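Local coordinates for transcription elongation factor Spt5 (Methanocaldococcus jannaschii, PDB 3EWG), which stimulates transcription elongation, its N-terminal NGN domain mediating the interaction of the Spt4-Spt5 complex with RNA polymerase, at residues I2-T7 against Y42-A47. Numbering follows the deposited sequence.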
loop_
_atom_site.group_PDB
_atom_site.type_symbol
_atom_site.label_atom_id
_atom_site.label_comp_id
_atom_site.label_asym_id
_atom_site.label_seq_id
_atom_site.Cartn_x
_atom_site.Cartn_y
_atom_site.Cartn_z
ATOM N N ILE A 2 5.087 6.842 11.372
ATOM C CA ILE A 2 4.855 5.530 10.762
ATOM C C ILE A 2 4.438 4.536 11.844
ATOM O O ILE A 2 5.101 4.402 12.872
ATOM C CB ILE A 2 6.091 5.022 9.977
ATOM C CG1 ILE A 2 6.475 6.021 8.877
ATOM C CG2 ILE A 2 5.838 3.620 9.372
ATOM C CD1 ILE A 2 7.917 5.900 8.411
ATOM N N PHE A 3 3.325 3.850 11.604
ATOM C CA PHE A 3 2.806 2.865 12.535
ATOM C C PHE A 3 2.798 1.492 11.874
ATOM O O PHE A 3 2.640 1.378 10.648
ATOM C CB PHE A 3 1.385 3.237 12.970
ATOM C CG PHE A 3 1.286 4.576 13.658
ATOM C CD1 PHE A 3 1.445 4.675 15.035
ATOM C CD2 PHE A 3 1.036 5.732 12.928
ATOM C CE1 PHE A 3 1.358 5.908 15.678
ATOM C CE2 PHE A 3 0.940 6.970 13.560
ATOM C CZ PHE A 3 1.105 7.056 14.941
ATOM N N ALA A 4 2.970 0.454 12.685
ATOM C CA ALA A 4 2.797 -0.913 12.212
ATOM C C ALA A 4 1.469 -1.436 12.742
ATOM O O ALA A 4 1.232 -1.441 13.953
ATOM C CB ALA A 4 3.954 -1.800 12.675
ATOM N N VAL A 5 0.603 -1.851 11.823
ATOM C CA VAL A 5 -0.669 -2.464 12.180
ATOM C C VAL A 5 -0.508 -3.978 12.074
ATOM O O VAL A 5 -0.169 -4.503 11.015
ATOM C CB VAL A 5 -1.816 -1.976 11.272
ATOM C CG1 VAL A 5 -3.124 -2.704 11.611
ATOM C CG2 VAL A 5 -1.988 -0.465 11.405
ATOM N N ARG A 6 -0.733 -4.661 13.189
ATOM C CA ARG A 6 -0.600 -6.107 13.269
ATOM C C ARG A 6 -1.860 -6.765 12.702
ATOM O O ARG A 6 -2.982 -6.460 13.123
ATOM C CB ARG A 6 -0.364 -6.523 14.726
ATOM C CG ARG A 6 -0.303 -8.019 14.981
ATOM C CD ARG A 6 1.017 -8.624 14.540
ATOM N NE ARG A 6 1.106 -10.031 14.912
ATOM C CZ ARG A 6 1.856 -10.934 14.287
ATOM N NH1 ARG A 6 2.598 -10.593 13.233
ATOM N NH2 ARG A 6 1.853 -12.191 14.715
ATOM N N THR A 7 -1.663 -7.663 11.742
ATOM C CA THR A 7 -2.771 -8.350 11.088
ATOM C C THR A 7 -2.579 -9.858 11.149
ATOM O O THR A 7 -1.491 -10.344 11.483
ATOM C CB THR A 7 -2.917 -7.937 9.590
ATOM O OG1 THR A 7 -1.922 -8.605 8.798
ATOM C CG2 THR A 7 -2.793 -6.417 9.403
ATOM N N TYR A 42 1.827 -7.677 9.088
ATOM C CA TYR A 42 1.890 -6.238 9.354
ATOM C C TYR A 42 1.546 -5.429 8.122
ATOM O O TYR A 42 1.895 -5.816 7.005
ATOM C CB TYR A 42 3.274 -5.814 9.866
ATOM C CG TYR A 42 3.632 -6.390 11.211
ATOM C CD1 TYR A 42 4.445 -7.519 11.307
ATOM C CD2 TYR A 42 3.142 -5.825 12.387
ATOM C CE1 TYR A 42 4.769 -8.066 12.534
ATOM C CE2 TYR A 42 3.463 -6.365 13.623
ATOM C CZ TYR A 42 4.276 -7.483 13.688
ATOM O OH TYR A 42 4.594 -8.034 14.906
ATOM N N VAL A 43 0.839 -4.323 8.342
ATOM C CA VAL A 43 0.634 -3.289 7.333
ATOM C C VAL A 43 1.217 -2.006 7.919
ATOM O O VAL A 43 0.931 -1.642 9.069
ATOM C CB VAL A 43 -0.865 -3.083 6.970
ATOM C CG1 VAL A 43 -1.044 -1.918 5.972
ATOM C CG2 VAL A 43 -1.462 -4.348 6.372
ATOM N N LEU A 44 2.058 -1.340 7.140
ATOM C CA LEU A 44 2.671 -0.095 7.588
ATOM C C LEU A 44 1.844 1.081 7.113
ATOM O O LEU A 44 1.457 1.148 5.941
ATOM C CB LEU A 44 4.127 0.014 7.105
ATOM C CG LEU A 44 5.082 -1.104 7.555
ATOM C CD1 LEU A 44 6.507 -0.831 7.087
ATOM C CD2 LEU A 44 5.055 -1.314 9.072
ATOM N N VAL A 45 1.567 1.994 8.044
ATOM C CA VAL A 45 0.699 3.136 7.793
ATOM C C VAL A 45 1.374 4.413 8.272
ATOM O O VAL A 45 1.742 4.524 9.445
ATOM C CB VAL A 45 -0.669 2.980 8.515
ATOM C CG1 VAL A 45 -1.562 4.200 8.273
ATOM C CG2 VAL A 45 -1.381 1.712 8.068
ATOM N N GLU A 46 1.549 5.367 7.361
ATOM C CA GLU A 46 1.951 6.708 7.757
ATOM C C GLU A 46 0.703 7.540 8.023
ATOM O O GLU A 46 -0.197 7.617 7.177
ATOM C CB GLU A 46 2.828 7.378 6.698
ATOM C CG GLU A 46 3.461 8.677 7.200
ATOM C CD GLU A 46 4.013 9.564 6.102
ATOM O OE1 GLU A 46 3.888 9.224 4.900
ATOM O OE2 GLU A 46 4.580 10.617 6.455
ATOM N N ALA A 47 0.649 8.145 9.207
ATOM C CA ALA A 47 -0.501 8.944 9.611
ATOM C C ALA A 47 -0.072 10.100 10.502
ATOM O O ALA A 47 1.026 10.088 11.074
ATOM C CB ALA A 47 -1.537 8.075 10.312
#
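F3 and V45 form one hydrogen-bonded antiparallel pair, and V5 and V43 form the next. Each pair exchanges two backbone bonds. In the first, F3 N gives to V45 O at 2.8 Å and V45 N to F3 O at 2.9 Å; V5 N and V43 N bond to V43 O and V5 O in the same way. All four bonds are close to straight. The carbonyls of V45, F3 and V5 also take CA-H...O contacts from I2, L44 and Y42.

The strands are the two central ones of the four-stranded antiparallel sheet of the NGN domain, an alpha/beta fold. F3, V5, V43 and V45 face its helices. Here V5 CG2 meets V45 CG2 at 4.0 Å, and the side chains of T7 and V43 cross at about a right angle, their CG2 atoms 3.9 Å apart. M19 of helix 12-25 packs on V5, V43 and V45, and V53 of helix 50-57 on F3 and V5. The F3 ring turns an edge to V45 O and A47 O.

The other face carries A4, R6, Y42 and L44. A4 CB touches L44 CD2 at 3.8 Å and Y42 CD2 at 4.1 Å. R6 bends at chi2 (76°), laying CD 3.5 Å from Y42 CE2. Its guanidinium plane is 40° from the ring plane, with R6 NH1 3.4 Å from Y42 CE1.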